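Local coordinates for endo-pectate lyase (Erwinia chrysanthemi, PDB 3B8Y), which probably cleaves polygalacturonate and highly methyl-esterified pectins by calcium-dependent elimination, attacking the polymer chain internally, at residues A[24-29]-A[84-89]; A[42-47]-A[69-74]; A[46-51]-A[60-65]; A[137-142]-A[151-156]. All coordinates share one frame; numbering follows the deposited sequence.

Interaction 1. Residues A[24-29]-A[84-89]; sequences LMLSQK and YWYWVD
The hydroxyl of Y86 is held by two partners, D75 and N33, each hydrogen-bonded to its OH, and this grip fixes the far end of a ring whose near side receives L26 from the opposite sheet. Strands 24-29 and 85-89 share no hydrogen bond; their axes come within 8.0 Å and run at 137° to each other, so branched side chains have to fill the gap. L24 does most of this. With CG anti to the backbone N (chi1 -180°), its two methyls diverge: CD1 meets V88 CG2 at 3.7 Å, the two side chains crossing at nearly a right angle, while CD2 settles on the backbone, 3.6 Å from Y86 O and 3.8 Å from W87 CA. L26 uses a single branch. Its CD1 lies 3.5 Å from Y86 CD2 and 3.7 Å from Y86 CE2, approaching that side of the ring at a slant, with chi2 at 137°, away from a staggered value. W87, by contrast, turns its CB away from strand 24-29, and its indole takes part in a cation-pi contact with R60. L35 and W37 of strand 32-39 also touch Y86 and V88 respectively, and V103 of strand 97-104 touches L24. Apolar packing of this kind, between one sheet of three antiparallel strands and another of four, is characteristic of the fibronectin type III-like beta-sandwich.

Interaction 2. Residues A[42-47]-A[69-74]; sequences SKVARQ and ETRTFK
V44 and Q47 face residues 69-71 without backbone pairing: V44 CA is 7.9 Å from E69 CA and Q47 CA is 8.4 Å from T70 CA, while along the edge paired with strand 85-92, A45 and R46 both oppose V91 in a classic beta bulge. Side chains therefore bridge the gap. Q47 sends an extended chain across, placing its CD 3.4 Å from T70 O and 3.6 Å from R71 NH2; its amide plane stands 77° from the guanidinium plane. The CB of R71 points away from strand 44-47, yet a bend at chi2 (-60°) folds the guanidinium back toward Q47 and loosely toward V44, whose CG2 stays 4.4 Å from R71 NH1. That same bend lets R71 NH2 donate to T70 O at 2.9 Å: T70 O lies close to the guanidinium plane of R71, while NH2 comes from above the plane of that carbonyl, and also bonds A68 O. T70 is braced in turn: its OG1 donates to T72 O at 2.9 Å, in the carbonyl plane on a lone pair, and its backbone N is bonded to D67. Further out, E69 pairs with S270, and T72 OG1 with N240 and T242, which tie this turn to the parallel beta-helix. The chain here crosses from the four-stranded to the three-stranded sheet, as the connection between strands C' and E does in fibronectin type III-like sandwiches.

Interaction 3. Residues A[46-51]-A[60-65]; sequences RQEVYR and RERIAV
Y50 turns its CG anti to the carbonyl carbon (chi1 -71°), whereas R62 places its CG anti to the backbone N (chi1 -158°) and bends at chi3, and the two side chains thereby run alongside each other in the same direction. The CG of R62 covers one face of the phenol ring, and its NE makes a weak bond of 3.3 Å to Y50 OH, met at the edge of a guanidinium plane that stands 80° from the ring. The hydroxyl donates a short hydrogen bond to E48 OE1 (2.5 Å). The other carboxylate oxygen, E48 OE2, accepts a hydrogen bond from R46 NE at 2.8 Å, from above the carboxylate plane; with a long salt bridge to R62, E48 thus sits between two arginines, which would favour its ionised form. On the other face of the sheet, V49 CG1 packs on I63 CG1 at 3.9 Å. I63 and A64 both oppose V49 in a classic beta bulge, where V49 N bonds A64 O at 2.8 Å. Beyond the hairpin, F73 of strand 72-75 packs against V49, I63 and A64, R51 reaches D75 in a salt bridge, and strand 85-92 pairs with the other edge of strand 44-52.

Interaction 4. Residues A[137-142]-A[151-156]; sequences VTIGTS and KPLIIL
I139 and L153 lie alongside each other, pointing oppositely, so the CD1 of I139 runs along the forked end of the leucine, 3.6 Å from L153 CD2 and 3.7 Å from L153 CG. The same I139 CD1 also approaches I154 CG1, at 4.2 Å. The second branch of the leucine looks the other way along the chain, where L153 CD1 covers the backbone at G140 CA, 4.1 Å off, and reaches T141 OG1 at 3.9 Å. Here polar contact takes over. T141 and K151 meet tip to tip: the lysine chain is bent at chi3 (81°) and again at chi4 (68°), a double turn that brings its NZ round to donate to T141 OG1 at 2.9 Å. L153 is also covered by P123 and I166, while I154 packs on A125 and F127. The lysine side chain comes within about 5 Å of that of D173 and about 6 Å of that of E194, both zinc ligands in a crystal structure of this protein. Aliphatic side chains from different faces meeting in the interior belong to the right-handed parallel beta-helix of pectate lyases.

Interactions 1, 2 and 3 belong to one beta-sandwich, with centres 11 to 14 Å apart: interactions 1 and 2 join the two sheets, and interaction 3 pairs the strands of a hairpin. Interactions 2 and 3 share R46 and Q47. Strand 85-92 of interaction 1 runs beside strand 44-52, with W87 O 2.8 Å from Y50 N. Interaction 4 stands apart in the beta-helix, its centre 22 Å from that of interaction 1 and 32 Å from that of interaction 3. It lies on the side of the bound substrate, yet its K151 does not touch the sugar: that side chain is about 10 Å from a bound galacturonate.

Interaction 1. Residues A[24-29]-A[84-89]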
# COMPACT_ATOMS: atom_id res chain seq x y z
N LEU A 24 0.79 -15.34 4.52
CA LEU A 24 0.23 -14.38 5.45
C LEU A 24 1.25 -13.71 6.35
O LEU A 24 2.16 -14.36 6.86
CB LEU A 24 -0.82 -15.07 6.32
CG LEU A 24 -1.57 -14.26 7.39
CD1 LEU A 24 -2.47 -13.20 6.73
CD2 LEU A 24 -2.44 -15.22 8.21
N MET A 25 1.04 -12.43 6.60
CA MET A 25 1.90 -11.64 7.47
C MET A 25 1.04 -10.82 8.43
O MET A 25 -0.09 -10.44 8.11
CB MET A 25 2.81 -10.71 6.66
CG MET A 25 3.88 -11.43 5.86
SD MET A 25 4.83 -10.31 4.80
CE MET A 25 5.59 -9.30 5.99
N LEU A 26 1.59 -10.54 9.60
CA LEU A 26 0.87 -9.77 10.60
C LEU A 26 1.63 -8.55 11.09
O LEU A 26 2.85 -8.59 11.28
CB LEU A 26 0.50 -10.66 11.79
CG LEU A 26 -0.28 -10.03 12.95
CD1 LEU A 26 -1.37 -10.98 13.39
CD2 LEU A 26 0.66 -9.71 14.12
N SER A 27 0.88 -7.47 11.30
CA SER A 27 1.44 -6.24 11.83
C SER A 27 0.56 -5.78 12.97
O SER A 27 -0.66 -5.66 12.83
CB SER A 27 1.51 -5.15 10.76
OG SER A 27 1.97 -3.95 11.34
N GLN A 28 1.18 -5.55 14.12
CA GLN A 28 0.47 -5.10 15.30
C GLN A 28 0.73 -3.61 15.52
O GLN A 28 1.85 -3.21 15.80
CB GLN A 28 0.93 -5.93 16.50
CG GLN A 28 -0.03 -5.93 17.67
CD GLN A 28 0.12 -7.18 18.52
OE1 GLN A 28 1.18 -7.82 18.56
NE2 GLN A 28 -0.97 -7.56 19.20
N LYS A 29 -0.32 -2.80 15.35
CA LYS A 29 -0.24 -1.35 15.52
C LYS A 29 -1.47 -0.80 16.22
O LYS A 29 -2.59 -1.01 15.76
CB LYS A 29 -0.13 -0.64 14.16
CG LYS A 29 1.21 -0.82 13.47
CD LYS A 29 2.31 -0.12 14.23
CE LYS A 29 3.65 -0.58 13.74
NZ LYS A 29 3.73 -2.05 13.94
N TYR A 84 -2.49 -14.48 19.98
CA TYR A 84 -3.39 -14.92 18.92
C TYR A 84 -2.66 -15.52 17.73
O TYR A 84 -1.55 -15.13 17.39
CB TYR A 84 -4.23 -13.75 18.40
CG TYR A 84 -5.25 -13.23 19.37
CD1 TYR A 84 -5.00 -12.09 20.13
CD2 TYR A 84 -6.45 -13.90 19.55
CE1 TYR A 84 -5.92 -11.62 21.04
CE2 TYR A 84 -7.38 -13.45 20.45
CZ TYR A 84 -7.12 -12.31 21.20
OH TYR A 84 -8.05 -11.88 22.12
N TRP A 85 -3.33 -16.47 17.10
CA TRP A 85 -2.82 -17.13 15.91
C TRP A 85 -3.84 -16.83 14.81
O TRP A 85 -5.05 -16.81 15.07
CB TRP A 85 -2.65 -18.63 16.14
CG TRP A 85 -1.34 -18.97 16.79
CD1 TRP A 85 -0.22 -19.43 16.17
CD2 TRP A 85 -1.01 -18.82 18.18
NE1 TRP A 85 0.80 -19.57 17.08
CE2 TRP A 85 0.34 -19.20 18.32
CE3 TRP A 85 -1.72 -18.41 19.31
CZ2 TRP A 85 1.00 -19.18 19.55
CZ3 TRP A 85 -1.06 -18.39 20.55
CH2 TRP A 85 0.28 -18.77 20.65
N TYR A 86 -3.35 -16.58 13.61
CA TYR A 86 -4.24 -16.27 12.50
C TYR A 86 -3.92 -17.07 11.25
O TYR A 86 -2.78 -17.40 11.00
CB TYR A 86 -4.13 -14.79 12.12
CG TYR A 86 -4.70 -13.80 13.12
CD1 TYR A 86 -6.03 -13.37 13.02
CD2 TYR A 86 -3.91 -13.25 14.12
CE1 TYR A 86 -6.54 -12.42 13.89
CE2 TYR A 86 -4.41 -12.30 15.00
CZ TYR A 86 -5.73 -11.89 14.88
OH TYR A 86 -6.23 -10.94 15.75
N TRP A 87 -4.96 -17.34 10.48
CA TRP A 87 -4.83 -18.04 9.21
C TRP A 87 -5.84 -17.37 8.28
O TRP A 87 -6.83 -16.80 8.74
CB TRP A 87 -5.21 -19.51 9.32
CG TRP A 87 -4.33 -20.35 10.18
CD1 TRP A 87 -3.33 -21.18 9.76
CD2 TRP A 87 -4.43 -20.51 11.60
NE1 TRP A 87 -2.81 -21.86 10.84
CE2 TRP A 87 -3.46 -21.47 11.97
CE3 TRP A 87 -5.25 -19.95 12.59
CZ2 TRP A 87 -3.29 -21.88 13.31
CZ3 TRP A 87 -5.08 -20.35 13.91
CH2 TRP A 87 -4.11 -21.31 14.26
N VAL A 88 -5.55 -17.40 6.99
CA VAL A 88 -6.46 -16.85 5.99
C VAL A 88 -6.67 -17.96 4.96
O VAL A 88 -5.72 -18.54 4.44
CB VAL A 88 -5.91 -15.58 5.29
CG1 VAL A 88 -6.74 -15.28 4.04
CG2 VAL A 88 -5.98 -14.39 6.23
N ASP A 89 -7.94 -18.27 4.72
CA ASP A 89 -8.31 -19.30 3.77
C ASP A 89 -8.85 -18.66 2.48
O ASP A 89 -9.87 -17.98 2.50
CB ASP A 89 -9.37 -20.20 4.42
CG ASP A 89 -9.75 -21.40 3.57
OD1 ASP A 89 -9.09 -21.73 2.56
OD2 ASP A 89 -10.73 -22.05 3.96

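Interaction 2. Residues A[42-47]-A[69-74]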
# COMPACT_ATOMS: atom_id res chain seq x y z
N SER A 42 -6.17 -18.35 -8.78
CA SER A 42 -6.76 -17.63 -9.92
C SER A 42 -8.21 -17.15 -9.91
O SER A 42 -8.47 -15.99 -10.25
CB SER A 42 -6.47 -18.42 -11.21
OG SER A 42 -6.82 -19.79 -11.06
N LYS A 43 -9.16 -18.02 -9.59
CA LYS A 43 -10.57 -17.62 -9.58
C LYS A 43 -11.11 -17.57 -8.16
O LYS A 43 -11.91 -18.42 -7.76
CB LYS A 43 -11.42 -18.56 -10.45
CG LYS A 43 -11.02 -18.61 -11.92
CD LYS A 43 -11.84 -19.65 -12.70
CE LYS A 43 -11.42 -19.74 -14.16
NZ LYS A 43 -9.99 -20.14 -14.33
N VAL A 44 -10.68 -16.55 -7.41
CA VAL A 44 -11.09 -16.38 -6.02
C VAL A 44 -12.56 -16.00 -5.91
O VAL A 44 -13.04 -15.10 -6.61
CB VAL A 44 -10.24 -15.28 -5.32
CG1 VAL A 44 -10.58 -15.21 -3.83
CG2 VAL A 44 -8.76 -15.53 -5.54
N ALA A 45 -13.27 -16.69 -5.01
CA ALA A 45 -14.69 -16.43 -4.78
C ALA A 45 -14.88 -15.72 -3.44
O ALA A 45 -15.75 -14.85 -3.30
CB ALA A 45 -15.46 -17.75 -4.78
N ARG A 46 -14.09 -16.12 -2.45
CA ARG A 46 -14.14 -15.54 -1.12
C ARG A 46 -12.88 -15.87 -0.32
O ARG A 46 -12.10 -16.76 -0.66
CB ARG A 46 -15.37 -16.05 -0.37
CG ARG A 46 -15.31 -17.52 0.04
CD ARG A 46 -16.46 -17.89 0.95
NE ARG A 46 -16.26 -19.22 1.52
CZ ARG A 46 -16.54 -20.35 0.89
NH1 ARG A 46 -17.07 -20.31 -0.33
NH2 ARG A 46 -16.21 -21.51 1.43
N GLN A 47 -12.70 -15.14 0.78
CA GLN A 47 -11.54 -15.31 1.65
C GLN A 47 -12.03 -15.28 3.09
O GLN A 47 -12.80 -14.40 3.48
CB GLN A 47 -10.54 -14.20 1.41
CG GLN A 47 -10.04 -14.19 -0.01
CD GLN A 47 -9.28 -12.94 -0.35
OE1 GLN A 47 -9.83 -11.84 -0.31
NE2 GLN A 47 -8.02 -13.10 -0.69
N GLU A 69 -11.51 -9.69 -3.54
CA GLU A 69 -10.45 -8.76 -3.89
C GLU A 69 -9.50 -8.30 -2.79
O GLU A 69 -8.31 -8.12 -3.05
CB GLU A 69 -11.02 -7.54 -4.62
CG GLU A 69 -12.02 -6.72 -3.83
CD GLU A 69 -11.38 -5.70 -2.88
OE1 GLU A 69 -12.06 -5.29 -1.90
OE2 GLU A 69 -10.21 -5.30 -3.11
N THR A 70 -10.02 -8.05 -1.59
CA THR A 70 -9.16 -7.59 -0.50
C THR A 70 -7.98 -8.52 -0.23
O THR A 70 -8.07 -9.73 -0.43
CB THR A 70 -9.94 -7.35 0.83
OG1 THR A 70 -9.09 -6.68 1.76
CG2 THR A 70 -10.38 -8.67 1.46
N ARG A 71 -6.85 -7.94 0.14
CA ARG A 71 -5.66 -8.71 0.48
C ARG A 71 -5.19 -8.32 1.87
O ARG A 71 -4.08 -8.69 2.28
CB ARG A 71 -4.53 -8.50 -0.53
CG ARG A 71 -4.79 -9.12 -1.90
CD ARG A 71 -5.00 -10.64 -1.84
NE ARG A 71 -5.27 -11.16 -3.18
CZ ARG A 71 -6.50 -11.31 -3.69
NH1 ARG A 71 -6.64 -11.76 -4.93
NH2 ARG A 71 -7.57 -11.08 -2.96
N THR A 72 -6.04 -7.59 2.60
CA THR A 72 -5.75 -7.12 3.96
C THR A 72 -6.99 -7.26 4.86
O THR A 72 -8.12 -7.31 4.38
CB THR A 72 -5.32 -5.64 3.99
OG1 THR A 72 -6.37 -4.83 3.44
CG2 THR A 72 -4.06 -5.41 3.18
N PHE A 73 -6.76 -7.30 6.17
CA PHE A 73 -7.83 -7.40 7.15
C PHE A 73 -7.44 -6.74 8.47
O PHE A 73 -6.31 -6.85 8.93
CB PHE A 73 -8.23 -8.87 7.37
CG PHE A 73 -9.30 -9.07 8.40
CD1 PHE A 73 -10.62 -8.72 8.13
CD2 PHE A 73 -8.99 -9.63 9.65
CE1 PHE A 73 -11.62 -8.94 9.08
CE2 PHE A 73 -9.97 -9.85 10.60
CZ PHE A 73 -11.30 -9.51 10.32
N LYS A 74 -8.42 -6.10 9.10
CA LYS A 74 -8.21 -5.41 10.36
C LYS A 74 -9.02 -6.07 11.48
O LYS A 74 -10.23 -6.23 11.35
CB LYS A 74 -8.61 -3.93 10.19
CG LYS A 74 -8.65 -3.12 11.45
CD LYS A 74 -9.23 -1.72 11.22
CE LYS A 74 -10.72 -1.73 10.84
NZ LYS A 74 -10.98 -1.94 9.38

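Interaction 3. Residues A[46-51]-A[60-65]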
# COMPACT_ATOMS: atom_id res chain seq x y z
N ARG A 46 -14.09 -16.12 -2.45
CA ARG A 46 -14.14 -15.54 -1.12
C ARG A 46 -12.88 -15.87 -0.32
O ARG A 46 -12.10 -16.76 -0.66
CB ARG A 46 -15.37 -16.05 -0.37
CG ARG A 46 -15.31 -17.52 0.04
CD ARG A 46 -16.46 -17.89 0.95
NE ARG A 46 -16.26 -19.22 1.52
CZ ARG A 46 -16.54 -20.35 0.89
NH1 ARG A 46 -17.07 -20.31 -0.33
NH2 ARG A 46 -16.21 -21.51 1.43
N GLN A 47 -12.70 -15.14 0.78
CA GLN A 47 -11.54 -15.31 1.65
C GLN A 47 -12.03 -15.28 3.09
O GLN A 47 -12.80 -14.40 3.48
CB GLN A 47 -10.54 -14.20 1.41
CG GLN A 47 -10.04 -14.19 -0.01
CD GLN A 47 -9.28 -12.94 -0.35
OE1 GLN A 47 -9.83 -11.84 -0.31
NE2 GLN A 47 -8.02 -13.10 -0.69
N GLU A 48 -11.57 -16.25 3.88
CA GLU A 48 -12.00 -16.34 5.26
C GLU A 48 -10.84 -16.18 6.22
O GLU A 48 -9.77 -16.75 6.02
CB GLU A 48 -12.65 -17.70 5.50
CG GLU A 48 -13.77 -18.02 4.51
CD GLU A 48 -14.36 -19.41 4.69
OE1 GLU A 48 -13.74 -20.29 5.33
OE2 GLU A 48 -15.45 -19.63 4.16
N VAL A 49 -11.07 -15.41 7.28
CA VAL A 49 -10.06 -15.19 8.28
C VAL A 49 -10.39 -16.06 9.48
O VAL A 49 -11.53 -16.10 9.92
CB VAL A 49 -10.05 -13.72 8.73
CG1 VAL A 49 -9.05 -13.53 9.82
CG2 VAL A 49 -9.74 -12.82 7.54
N TYR A 50 -9.38 -16.74 10.00
CA TYR A 50 -9.54 -17.61 11.17
C TYR A 50 -8.63 -17.15 12.30
O TYR A 50 -7.49 -16.76 12.07
CB TYR A 50 -9.21 -19.05 10.80
CG TYR A 50 -10.25 -19.69 9.93
CD1 TYR A 50 -11.32 -20.40 10.48
CD2 TYR A 50 -10.18 -19.59 8.54
CE1 TYR A 50 -12.28 -20.99 9.68
CE2 TYR A 50 -11.14 -20.19 7.73
CZ TYR A 50 -12.18 -20.88 8.31
OH TYR A 50 -13.16 -21.44 7.51
N ARG A 51 -9.12 -17.23 13.52
CA ARG A 51 -8.33 -16.80 14.66
C ARG A 51 -8.45 -17.77 15.82
O ARG A 51 -9.52 -18.33 16.05
CB ARG A 51 -8.77 -15.41 15.10
CG ARG A 51 -7.83 -14.73 16.10
CD ARG A 51 -8.49 -13.49 16.68
NE ARG A 51 -9.62 -13.82 17.54
CZ ARG A 51 -10.50 -12.95 18.02
NH1 ARG A 51 -11.48 -13.37 18.81
NH2 ARG A 51 -10.41 -11.66 17.71
N ARG A 60 -9.03 -23.15 15.85
CA ARG A 60 -9.31 -21.82 15.32
C ARG A 60 -10.78 -21.69 14.96
O ARG A 60 -11.49 -22.67 14.80
CB ARG A 60 -8.46 -21.53 14.08
CG ARG A 60 -8.84 -22.33 12.85
CD ARG A 60 -7.69 -22.39 11.88
NE ARG A 60 -7.95 -23.32 10.79
CZ ARG A 60 -7.02 -23.75 9.94
NH1 ARG A 60 -7.35 -24.60 8.98
NH2 ARG A 60 -5.77 -23.32 10.04
N GLU A 61 -11.21 -20.45 14.81
CA GLU A 61 -12.59 -20.17 14.46
C GLU A 61 -12.67 -19.02 13.48
O GLU A 61 -11.82 -18.13 13.46
CB GLU A 61 -13.40 -19.87 15.72
CG GLU A 61 -12.77 -18.85 16.63
CD GLU A 61 -13.56 -18.63 17.90
OE1 GLU A 61 -14.52 -19.38 18.16
OE2 GLU A 61 -13.21 -17.68 18.64
N ARG A 62 -13.69 -19.09 12.63
CA ARG A 62 -13.93 -18.09 11.61
C ARG A 62 -14.41 -16.80 12.24
O ARG A 62 -15.45 -16.77 12.89
CB ARG A 62 -14.97 -18.61 10.61
CG ARG A 62 -14.92 -17.94 9.24
CD ARG A 62 -16.00 -18.48 8.34
NE ARG A 62 -16.00 -19.94 8.29
CZ ARG A 62 -17.02 -20.70 8.66
NH1 ARG A 62 -18.14 -20.16 9.10
NH2 ARG A 62 -16.90 -22.02 8.62
N ILE A 63 -13.61 -15.75 12.10
CA ILE A 63 -14.01 -14.46 12.65
C ILE A 63 -14.42 -13.53 11.52
O ILE A 63 -14.85 -12.41 11.78
CB ILE A 63 -12.90 -13.82 13.52
CG1 ILE A 63 -11.64 -13.59 12.69
CG2 ILE A 63 -12.58 -14.72 14.70
CD1 ILE A 63 -10.78 -12.49 13.22
N ALA A 64 -14.33 -14.01 10.27
CA ALA A 64 -14.70 -13.20 9.11
C ALA A 64 -14.66 -13.90 7.76
O ALA A 64 -13.81 -14.75 7.50
CB ALA A 64 -13.82 -11.95 9.04
N VAL A 65 -15.61 -13.52 6.90
CA VAL A 65 -15.70 -14.00 5.53
C VAL A 65 -15.70 -12.71 4.73
O VAL A 65 -16.57 -11.84 4.91
CB VAL A 65 -16.97 -14.85 5.27
CG1 VAL A 65 -18.18 -14.22 5.93
CG2 VAL A 65 -17.20 -15.01 3.77
O HOH W 1 -10.08 -16.69 18.42

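Interaction 4. Residues A[137-142]-A[151-156]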
# COMPACT_ATOMS: atom_id res chain seq x y z
N VAL A 137 9.96 -12.21 5.35
CA VAL A 137 11.09 -11.77 6.17
C VAL A 137 11.11 -10.26 6.36
O VAL A 137 10.43 -9.51 5.65
CB VAL A 137 12.46 -12.21 5.61
CG1 VAL A 137 12.47 -13.71 5.37
CG2 VAL A 137 12.82 -11.43 4.33
N THR A 138 11.86 -9.84 7.36
CA THR A 138 12.03 -8.44 7.69
C THR A 138 13.41 -7.99 7.26
O THR A 138 14.38 -8.74 7.38
CB THR A 138 11.90 -8.23 9.20
OG1 THR A 138 10.64 -8.75 9.63
CG2 THR A 138 11.99 -6.74 9.55
N ILE A 139 13.49 -6.78 6.71
CA ILE A 139 14.75 -6.19 6.29
C ILE A 139 14.68 -4.72 6.64
O ILE A 139 13.61 -4.18 6.93
CB ILE A 139 15.06 -6.32 4.76
CG1 ILE A 139 14.21 -5.33 3.95
CG2 ILE A 139 14.84 -7.75 4.28
CD1 ILE A 139 14.62 -5.23 2.51
N GLY A 140 15.83 -4.07 6.55
CA GLY A 140 15.93 -2.65 6.84
C GLY A 140 17.39 -2.28 7.03
O GLY A 140 18.25 -3.16 7.19
N THR A 141 17.68 -0.99 7.00
CA THR A 141 19.03 -0.49 7.20
C THR A 141 18.99 0.52 8.34
O THR A 141 19.23 0.19 9.50
CB THR A 141 19.57 0.22 5.95
OG1 THR A 141 18.51 0.96 5.32
CG2 THR A 141 20.16 -0.77 4.97
N SER A 142 18.64 1.75 7.98
CA SER A 142 18.55 2.86 8.91
C SER A 142 17.83 3.97 8.17
O SER A 142 17.54 3.85 6.98
CB SER A 142 19.94 3.33 9.32
OG SER A 142 20.66 3.78 8.18
N LYS A 151 18.32 6.79 -1.07
CA LYS A 151 18.90 5.47 -0.79
C LYS A 151 17.82 4.38 -0.76
O LYS A 151 17.30 4.04 0.30
CB LYS A 151 19.63 5.49 0.55
CG LYS A 151 20.47 4.25 0.82
CD LYS A 151 20.96 4.20 2.26
CE LYS A 151 19.89 3.68 3.21
NZ LYS A 151 19.57 2.22 2.98
N PRO A 152 17.48 3.82 -1.94
CA PRO A 152 16.47 2.76 -2.08
C PRO A 152 16.80 1.45 -1.37
O PRO A 152 17.94 0.98 -1.38
CB PRO A 152 16.38 2.58 -3.59
CG PRO A 152 17.75 2.94 -4.06
CD PRO A 152 18.07 4.16 -3.24
N LEU A 153 15.79 0.87 -0.74
CA LEU A 153 15.92 -0.38 -0.01
C LEU A 153 15.88 -1.58 -0.97
O LEU A 153 16.55 -2.59 -0.75
CB LEU A 153 14.78 -0.49 1.00
CG LEU A 153 14.94 -1.52 2.12
CD1 LEU A 153 15.98 -1.03 3.10
CD2 LEU A 153 13.62 -1.74 2.81
N ILE A 154 15.07 -1.45 -2.02
CA ILE A 154 14.90 -2.47 -3.04
C ILE A 154 14.58 -1.73 -4.33
O ILE A 154 13.81 -0.77 -4.32
CB ILE A 154 13.69 -3.41 -2.73
CG1 ILE A 154 13.96 -4.29 -1.50
CG2 ILE A 154 13.34 -4.29 -3.95
CD1 ILE A 154 15.08 -5.29 -1.69
N ILE A 155 15.19 -2.15 -5.42
CA ILE A 155 14.92 -1.54 -6.72
C ILE A 155 14.35 -2.63 -7.61
O ILE A 155 14.88 -3.74 -7.67
CB ILE A 155 16.21 -0.98 -7.39
CG1 ILE A 155 16.77 0.19 -6.60
CG2 ILE A 155 15.91 -0.51 -8.81
CD1 ILE A 155 18.16 0.60 -7.04
N LEU A 156 13.24 -2.31 -8.28
CA LEU A 156 12.57 -3.23 -9.17
C LEU A 156 12.63 -2.70 -10.59
O LEU A 156 12.29 -1.55 -10.85
CB LEU A 156 11.10 -3.38 -8.77
CG LEU A 156 10.82 -3.79 -7.33
CD1 LEU A 156 9.31 -3.63 -7.04
CD2 LEU A 156 11.29 -5.23 -7.10